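Local coordinates for protein RNA-directed RNA polymerase (Infectious pancreatic necrosis virus, PDB 3ZED) that copies viral RNA as an RNA-directed RNA polymerase, joining ribonucleoside triphosphates into new strands, and is probably also found covalently attached to the genomic RNA, at residues 177-182 / 465-470; 405-410 / 474-479; 413-418 / 451-456. All blocks are in the same frame, centred on the assembly; numbering follows the deposited sequence.

Contact 1 of 3, residues 177-182 / 465-470. With K (potassium ion), chain K.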
loop_
_atom_site.group_PDB
_atom_site.type_symbol
_atom_site.label_atom_id
_atom_site.label_comp_id
_atom_site.label_asym_id
_atom_site.label_seq_id
_atom_site.Cartn_x
_atom_site.Cartn_y
_atom_site.Cartn_z
ATOM N N VAL B 177 13.316 -4.457 14.242
ATOM C CA VAL B 177 13.384 -3.160 13.523
ATOM C C VAL B 177 12.775 -2.036 14.416
ATOM O O VAL B 177 13.371 -0.963 14.559
ATOM C CB VAL B 177 12.719 -3.220 12.104
ATOM C CG1 VAL B 177 12.486 -1.825 11.525
ATOM C CG2 VAL B 177 13.547 -4.062 11.139
ATOM N N ALA B 178 11.633 -2.313 15.060
ATOM C CA ALA B 178 10.941 -1.350 15.914
ATOM C C ALA B 178 11.672 -1.024 17.214
ATOM O O ALA B 178 11.593 0.126 17.657
ATOM C CB ALA B 178 9.543 -1.858 16.254
ATOM N N THR B 179 12.305 -2.026 17.877
ATOM C CA THR B 179 12.847 -1.834 19.230
ATOM C C THR B 179 14.314 -2.276 19.436
ATOM O O THR B 179 14.843 -2.086 20.529
ATOM C CB THR B 179 11.962 -2.626 20.250
ATOM O OG1 THR B 179 12.134 -4.028 20.024
ATOM C CG2 THR B 179 10.467 -2.278 20.165
ATOM N N GLY B 180 14.933 -2.870 18.427
ATOM C CA GLY B 180 16.279 -3.431 18.551
ATOM C C GLY B 180 17.447 -2.485 18.420
ATOM O O GLY B 180 17.597 -1.587 19.232
ATOM N N ARG B 181 18.278 -2.684 17.393
ATOM C CA ARG B 181 19.493 -1.891 17.156
ATOM C C ARG B 181 19.202 -0.391 16.962
ATOM O O ARG B 181 20.024 0.446 17.344
ATOM C CB ARG B 181 20.260 -2.439 15.936
ATOM C CG ARG B 181 19.525 -2.342 14.589
ATOM C CD ARG B 181 20.469 -2.746 13.464
ATOM N NE ARG B 181 19.885 -2.585 12.137
ATOM C CZ ARG B 181 19.961 -1.476 11.404
ATOM N NH1 ARG B 181 20.589 -0.406 11.872
ATOM N NH2 ARG B 181 19.392 -1.424 10.209
ATOM N N ASN B 182 18.047 -0.064 16.351
ATOM C CA ASN B 182 17.677 1.306 16.046
ATOM C C ASN B 182 16.196 1.514 16.391
ATOM O O ASN B 182 15.335 1.480 15.503
ATOM C CB ASN B 182 18.004 1.615 14.559
ATOM C CG ASN B 182 17.774 3.054 14.177
ATOM O OD1 ASN B 182 18.151 3.980 14.891
ATOM N ND2 ASN B 182 17.089 3.269 13.073
ATOM N N LYS B 465 1.049 -8.812 20.121
ATOM C CA LYS B 465 1.364 -7.407 19.913
ATOM C C LYS B 465 1.831 -7.192 18.476
ATOM O O LYS B 465 2.512 -8.061 17.918
ATOM C CB LYS B 465 2.484 -6.978 20.896
ATOM C CG LYS B 465 2.784 -5.481 20.909
ATOM C CD LYS B 465 1.617 -4.704 21.554
ATOM C CE LYS B 465 1.831 -3.226 21.420
ATOM N NZ LYS B 465 0.656 -2.473 21.903
ATOM N N THR B 466 1.454 -6.056 17.877
ATOM C CA THR B 466 1.954 -5.628 16.573
ATOM C C THR B 466 3.011 -4.550 16.859
ATOM O O THR B 466 2.782 -3.660 17.686
ATOM C CB THR B 466 0.825 -5.129 15.657
ATOM O OG1 THR B 466 -0.072 -6.209 15.409
ATOM C CG2 THR B 466 1.344 -4.594 14.304
ATOM N N TYR B 467 4.180 -4.663 16.222
ATOM C CA TYR B 467 5.235 -3.648 16.316
ATOM C C TYR B 467 5.239 -2.857 14.979
ATOM O O TYR B 467 5.420 -3.445 13.905
ATOM C CB TYR B 467 6.598 -4.277 16.650
ATOM C CG TYR B 467 6.638 -4.897 18.041
ATOM C CD1 TYR B 467 6.255 -6.223 18.250
ATOM C CD2 TYR B 467 7.025 -4.149 19.149
ATOM C CE1 TYR B 467 6.294 -6.803 19.524
ATOM C CE2 TYR B 467 7.076 -4.721 20.430
ATOM C CZ TYR B 467 6.698 -6.049 20.617
ATOM O OH TYR B 467 6.735 -6.642 21.872
ATOM N N GLY B 468 4.930 -1.562 15.064
ATOM C CA GLY B 468 4.806 -0.688 13.900
ATOM C C GLY B 468 3.407 -0.721 13.320
ATOM O O GLY B 468 2.473 -1.165 13.997
ATOM N N GLN B 469 3.246 -0.267 12.054
ATOM C CA GLN B 469 1.929 -0.253 11.417
ATOM C C GLN B 469 1.649 -1.604 10.778
ATOM O O GLN B 469 2.555 -2.272 10.278
ATOM C CB GLN B 469 1.771 0.892 10.395
ATOM C CG GLN B 469 2.604 0.748 9.121
ATOM C CD GLN B 469 2.138 1.630 7.990
ATOM O OE1 GLN B 469 0.963 2.019 7.893
ATOM N NE2 GLN B 469 3.061 1.970 7.103
ATOM N N GLY B 470 0.390 -1.987 10.795
ATOM C CA GLY B 470 -0.022 -3.244 10.205
ATOM C C GLY B 470 0.011 -3.158 8.700
ATOM O O GLY B 470 -0.744 -2.376 8.117
HETATM K K K K . 13.477 1.594 13.638
#
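A178 and Y467 meet through their CB atoms, 3.8 Å apart, where the C-terminal turn of helix 164-179 comes up against the loop between strand 462-465 and helix 476-493, both within the palm-family region of the birnavirus polymerase. This is the tight end of the contact: their CA atoms are 6.2 Å apart, and A178 is buried. Y467 reaches across with CG swung anti to its own carbonyl carbon (chi1 -66°), which carries the ring past A178 toward T179. There the packing slackens. The methyl CG2 of T179 approaches the ring obliquely, 4.0 Å from Y467 CD2, and T179 is exposed, while Y467 is partly so. The hydroxyl of T179 turns to K175 rather than to the tyrosine. K465 CG lies over one face of the Y467 ring, offset toward the rim.

Beyond T179 the chain leaves the helix at G180 and curls round a potassium ion. V177 O binds it at 2.7 Å and N182 O at 2.6 Å, so the helix end and the turn after it are tied to one cation; N184, N409, G512 and N514 complete the site. All six ligands are oxygens, as suits potassium.

Across the two segments there are no hydrogen bonds and no charge pairs, just two methyls, A178 CB and T179 CG2, against the CB and ring of Y467. The strong polar interactions sit behind that apolar touch, at the ion, whose charge probably offsets the partial negative charge of V177 O at the helix end and of the other oxygens around it.

Contact 2 of 3, residues 405-410 / 474-479. With K (potassium ion), chain K.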
loop_
_atom_site.group_PDB
_atom_site.type_symbol
_atom_site.label_atom_id
_atom_site.label_comp_id
_atom_site.label_asym_id
_atom_site.label_seq_id
_atom_site.Cartn_x
_atom_site.Cartn_y
_atom_site.Cartn_z
ATOM N N LYS B 405 12.154 -3.195 6.249
ATOM C CA LYS B 405 10.878 -3.736 6.738
ATOM C C LYS B 405 10.014 -2.563 7.148
ATOM O O LYS B 405 9.591 -2.496 8.300
ATOM C CB LYS B 405 11.116 -4.723 7.916
ATOM C CG LYS B 405 11.859 -5.980 7.492
ATOM C CD LYS B 405 12.387 -6.772 8.670
ATOM C CE LYS B 405 13.240 -7.922 8.200
ATOM N NZ LYS B 405 14.669 -7.531 8.029
ATOM N N GLY B 406 9.888 -1.601 6.219
ATOM C CA GLY B 406 9.236 -0.297 6.360
ATOM C C GLY B 406 8.265 -0.075 7.504
ATOM O O GLY B 406 8.533 0.720 8.408
ATOM N N GLU B 407 7.109 -0.761 7.429
ATOM C CA GLU B 407 5.967 -0.733 8.353
ATOM C C GLU B 407 6.363 -0.811 9.847
ATOM O O GLU B 407 5.737 -0.148 10.674
ATOM C CB GLU B 407 5.003 -1.894 8.027
ATOM C CG GLU B 407 4.203 -1.705 6.741
ATOM C CD GLU B 407 4.812 -2.245 5.455
ATOM O OE1 GLU B 407 6.056 -2.237 5.325
ATOM O OE2 GLU B 407 4.038 -2.669 4.566
ATOM N N ALA B 408 7.410 -1.594 10.181
ATOM C CA ALA B 408 7.897 -1.800 11.560
ATOM C C ALA B 408 8.491 -0.524 12.173
ATOM O O ALA B 408 8.575 -0.433 13.402
ATOM C CB ALA B 408 8.936 -2.926 11.591
ATOM N N ASN B 409 8.904 0.454 11.335
ATOM C CA ASN B 409 9.492 1.743 11.773
ATOM C C ASN B 409 8.413 2.782 12.146
ATOM O O ASN B 409 8.726 3.846 12.690
ATOM C CB ASN B 409 10.373 2.327 10.670
ATOM C CG ASN B 409 11.578 1.488 10.336
ATOM O OD1 ASN B 409 12.612 1.531 11.003
ATOM N ND2 ASN B 409 11.492 0.740 9.269
ATOM N N CYS B 410 7.156 2.492 11.804
ATOM C CA CYS B 410 6.051 3.415 12.030
ATOM C C CYS B 410 5.609 3.480 13.488
ATOM O O CYS B 410 5.412 2.454 14.136
ATOM C CB CYS B 410 4.883 3.061 11.121
ATOM S SG CYS B 410 3.659 4.377 10.943
ATOM N N ALA B 474 -5.178 0.596 5.317
ATOM C CA ALA B 474 -5.498 1.675 4.371
ATOM C C ALA B 474 -4.414 2.777 4.308
ATOM O O ALA B 474 -4.228 3.382 3.259
ATOM C CB ALA B 474 -6.839 2.284 4.733
ATOM N N PHE B 475 -3.684 3.009 5.400
ATOM C CA PHE B 475 -2.651 4.055 5.447
ATOM C C PHE B 475 -1.223 3.518 5.237
ATOM O O PHE B 475 -0.277 4.282 5.425
ATOM C CB PHE B 475 -2.751 4.830 6.782
ATOM C CG PHE B 475 -3.751 5.983 6.749
ATOM C CD1 PHE B 475 -5.082 5.767 6.398
ATOM C CD2 PHE B 475 -3.355 7.275 7.059
ATOM C CE1 PHE B 475 -5.994 6.832 6.335
ATOM C CE2 PHE B 475 -4.265 8.334 7.008
ATOM C CZ PHE B 475 -5.576 8.106 6.644
ATOM N N THR B 476 -1.055 2.248 4.798
ATOM C CA THR B 476 0.283 1.653 4.633
ATOM C C THR B 476 1.203 2.554 3.749
ATOM O O THR B 476 2.276 2.971 4.215
ATOM C CB THR B 476 0.215 0.193 4.110
ATOM O OG1 THR B 476 -0.517 -0.613 5.047
ATOM C CG2 THR B 476 1.615 -0.418 3.924
ATOM N N PHE B 477 0.772 2.850 2.511
ATOM C CA PHE B 477 1.534 3.691 1.564
ATOM C C PHE B 477 1.846 5.069 2.167
ATOM O O PHE B 477 2.999 5.517 2.108
ATOM C CB PHE B 477 0.761 3.878 0.223
ATOM C CG PHE B 477 1.417 4.888 -0.708
ATOM C CD1 PHE B 477 1.164 6.255 -0.573
ATOM C CD2 PHE B 477 2.295 4.475 -1.705
ATOM C CE1 PHE B 477 1.832 7.191 -1.373
ATOM C CE2 PHE B 477 2.957 5.412 -2.515
ATOM C CZ PHE B 477 2.729 6.758 -2.335
ATOM N N LEU B 478 0.794 5.756 2.688
ATOM C CA LEU B 478 0.894 7.119 3.223
ATOM C C LEU B 478 1.873 7.223 4.388
ATOM O O LEU B 478 2.722 8.110 4.389
ATOM C CB LEU B 478 -0.499 7.662 3.644
ATOM C CG LEU B 478 -1.496 7.906 2.511
ATOM C CD1 LEU B 478 -2.876 8.209 3.043
ATOM C CD2 LEU B 478 -1.026 9.011 1.591
ATOM N N ASN B 479 1.777 6.309 5.353
ATOM C CA ASN B 479 2.669 6.297 6.518
ATOM C C ASN B 479 4.113 5.974 6.109
ATOM O O ASN B 479 5.024 6.598 6.616
ATOM C CB ASN B 479 2.171 5.309 7.575
ATOM C CG ASN B 479 0.843 5.664 8.181
ATOM O OD1 ASN B 479 0.431 6.820 8.190
ATOM N ND2 ASN B 479 0.159 4.674 8.738
HETATM K K K K . 13.477 1.594 13.638
#
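E407 and C410 sit opposite T476 and N479, with CA separations of 7.2 Å for E407–T476 and 7.1 Å for C410–N479: a 3-10 turn at 407-409 faces the first turn of helix 476-493, for which F475 is the N-cap residue. At one end the carboxylate of E407, its chain bent at chi2 (90°), brings OE2 to 3.4 Å from the methyl CG2 of T476. Neither polar group bonds the other: E407 OE2 pairs with S471 OG, and T476 OG1 with N473 O. At the other end C410 SG rests 3.8 Å from N479 CB, while the amide of N479 reaches past it to Q469.

N409 points elsewhere. Its OD1 binds the potassium ion at 2.8 Å, and its ND2 joins its own backbone N on the same face of G406 O (ND2 to O 3.1 Å), which fixes the amide's rotation.

By sequence the segments probably belong to the end of motif A and to motif B, which follow motif C in the permuted C-A-B order of birnavirus polymerases. Strand 397-403 leads into the turn and helix 412-426 follows it; that helix touches N479 and F475 through M415, helix 326-340 covers A474 and F475, and V177 of helix 164-179 packs on A408.

Contact 3 of 3, residues 413-418 / 451-456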
loop_
_atom_site.group_PDB
_atom_site.type_symbol
_atom_site.label_atom_id
_atom_site.label_comp_id
_atom_site.label_asym_id
_atom_site.label_seq_id
_atom_site.Cartn_x
_atom_site.Cartn_y
_atom_site.Cartn_z
ATOM N N GLN B 413 2.380 8.127 16.081
ATOM C CA GLN B 413 2.647 9.551 15.858
ATOM C C GLN B 413 2.972 9.867 14.397
ATOM O O GLN B 413 2.652 10.964 13.949
ATOM C CB GLN B 413 3.759 10.064 16.788
ATOM C CG GLN B 413 3.286 10.231 18.268
ATOM C CD GLN B 413 3.139 8.906 19.014
ATOM O OE1 GLN B 413 3.762 7.887 18.668
ATOM N NE2 GLN B 413 2.282 8.871 20.023
ATOM N N HIS B 414 3.570 8.923 13.649
ATOM C CA HIS B 414 3.803 9.104 12.208
ATOM C C HIS B 414 2.457 9.164 11.481
ATOM O O HIS B 414 2.242 10.052 10.656
ATOM C CB HIS B 414 4.652 7.971 11.626
ATOM C CG HIS B 414 6.106 8.066 11.940
ATOM N ND1 HIS B 414 6.683 7.251 12.897
ATOM C CD2 HIS B 414 7.064 8.852 11.389
ATOM C CE1 HIS B 414 7.973 7.569 12.909
ATOM N NE2 HIS B 414 8.251 8.526 12.016
ATOM N N MET B 415 1.535 8.233 11.821
ATOM C CA MET B 415 0.208 8.212 11.200
ATOM C C MET B 415 -0.601 9.443 11.611
ATOM O O MET B 415 -1.345 9.979 10.794
ATOM C CB MET B 415 -0.547 6.925 11.551
ATOM C CG MET B 415 -1.909 6.861 10.910
ATOM S SD MET B 415 -2.564 5.206 10.925
ATOM C CE MET B 415 -4.220 5.559 10.411
ATOM N N GLN B 416 -0.444 9.889 12.873
ATOM C CA GLN B 416 -1.119 11.074 13.378
ATOM C C GLN B 416 -0.696 12.319 12.568
ATOM O O GLN B 416 -1.549 13.143 12.248
ATOM C CB GLN B 416 -0.816 11.255 14.862
ATOM C CG GLN B 416 -1.686 12.317 15.522
ATOM C CD GLN B 416 -1.429 12.357 16.989
ATOM O OE1 GLN B 416 -0.295 12.558 17.433
ATOM N NE2 GLN B 416 -2.472 12.158 17.766
ATOM N N ALA B 417 0.612 12.441 12.238
ATOM C CA ALA B 417 1.153 13.543 11.420
ATOM C C ALA B 417 0.584 13.475 9.984
ATOM O O ALA B 417 0.276 14.516 9.398
ATOM C CB ALA B 417 2.675 13.497 11.401
ATOM N N MET B 418 0.392 12.256 9.446
ATOM C CA MET B 418 -0.224 12.077 8.117
ATOM C C MET B 418 -1.703 12.535 8.187
ATOM O O MET B 418 -2.171 13.219 7.274
ATOM C CB MET B 418 -0.105 10.624 7.635
ATOM C CG MET B 418 -0.829 10.345 6.294
ATOM S SD MET B 418 -0.409 11.484 4.934
ATOM C CE MET B 418 1.384 11.173 4.758
ATOM N N MET B 451 -5.323 2.335 16.368
ATOM C CA MET B 451 -6.106 1.173 15.986
ATOM C C MET B 451 -5.326 0.294 15.005
ATOM O O MET B 451 -5.572 -0.904 14.943
ATOM C CB MET B 451 -7.441 1.601 15.391
ATOM C CG MET B 451 -8.442 2.020 16.457
ATOM S SD MET B 451 -9.878 2.694 15.633
ATOM C CE MET B 451 -10.863 1.234 15.466
ATOM N N VAL B 452 -4.388 0.880 14.242
ATOM C CA VAL B 452 -3.660 0.123 13.212
ATOM C C VAL B 452 -2.120 0.236 13.381
ATOM O O VAL B 452 -1.392 -0.450 12.665
ATOM C CB VAL B 452 -4.122 0.495 11.769
ATOM C CG1 VAL B 452 -5.601 0.176 11.565
ATOM C CG2 VAL B 452 -3.831 1.950 11.424
ATOM N N VAL B 453 -1.634 1.057 14.347
ATOM C CA VAL B 453 -0.188 1.205 14.606
ATOM C C VAL B 453 0.096 0.874 16.070
ATOM O O VAL B 453 -0.519 1.465 16.974
ATOM C CB VAL B 453 0.406 2.587 14.220
ATOM C CG1 VAL B 453 1.933 2.548 14.282
ATOM C CG2 VAL B 453 -0.092 3.073 12.847
ATOM N N ASP B 454 1.052 -0.083 16.292
ATOM C CA ASP B 454 1.500 -0.596 17.596
ATOM C C ASP B 454 0.328 -1.152 18.401
ATOM O O ASP B 454 0.258 -0.942 19.617
ATOM C CB ASP B 454 2.247 0.492 18.419
ATOM C CG ASP B 454 3.629 0.867 17.926
ATOM O OD1 ASP B 454 4.259 0.042 17.224
ATOM O OD2 ASP B 454 4.094 1.974 18.259
ATOM N N SER B 455 -0.591 -1.859 17.722
ATOM C CA SER B 455 -1.782 -2.426 18.341
ATOM C C SER B 455 -1.624 -3.955 18.428
ATOM O O SER B 455 -0.662 -4.381 19.065
ATOM C CB SER B 455 -3.055 -1.973 17.623
ATOM O OG SER B 455 -3.281 -2.617 16.384
ATOM N N SER B 456 -2.518 -4.784 17.836
ATOM C CA SER B 456 -2.373 -6.240 17.987
ATOM C C SER B 456 -2.840 -7.022 16.766
ATOM O O SER B 456 -3.442 -6.453 15.844
ATOM C CB SER B 456 -3.124 -6.732 19.229
ATOM O OG SER B 456 -4.537 -6.616 19.130
#
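M415 and V453 have their CA atoms 7.8 Å apart, where helix 412-426 passes the weakly bonded end of helix 438-452 and the chain leaves that helix for a loop. Both lie within the palm-family region of the birnavirus polymerase, and the contact is buried and wholly apolar.

M415 does the reaching. Its CG stands anti to the backbone N (chi1 -179°), the start of an extended chain that carries the thioether to two successive valines. V453 directs its CB at the helix and offers CG2, which lies 4.1 Å from M415 CB as well as near the sulfur; these two side chains meet at a slant. V452 comes from another direction, its side chain at about a right angle to that of M415, and uses CG2, the branch set between its backbone N and carbonyl carbon. The methionine thus spans both valines along its length, CB and SD against V453, SD and CE against V452.

L332 of helix 326-340 touches both M415 and V452. After V453 the chain turns at D454, which has a positive phi (57°), and runs on toward strand 456-459.

The sulfur is the shared point. M415 SD sits 3.8 Å from V453 CG2. On the other valine, M415 CE is 3.8 Å from V452 CG2, and the sulfur comes closer still: M415 SD to V452 CG2 is 3.5 Å.

How the contacts relate
Loop 465-470 ties the three together. Against contact 2, its Q469 makes a probable backbone hydrogen bond, Q469 N to E407 O, at 2.9 Å. Against contact 3 there are two more probable hydrogen bonds, G468 N to D454 OD1 and K465 NZ to D454 O, each at 2.8 Å. Contacts 2 and 3, with centres 9 Å apart, join by packing, C410 O lying 3.5 Å from V453 CG1. Contacts 1 and 2 share the potassium ion, while V453 of contact 3 stays about 12 Å from it, side chain to ion. The V452 side chain is also about 12 Å from that of L249 in the predicted GTP site.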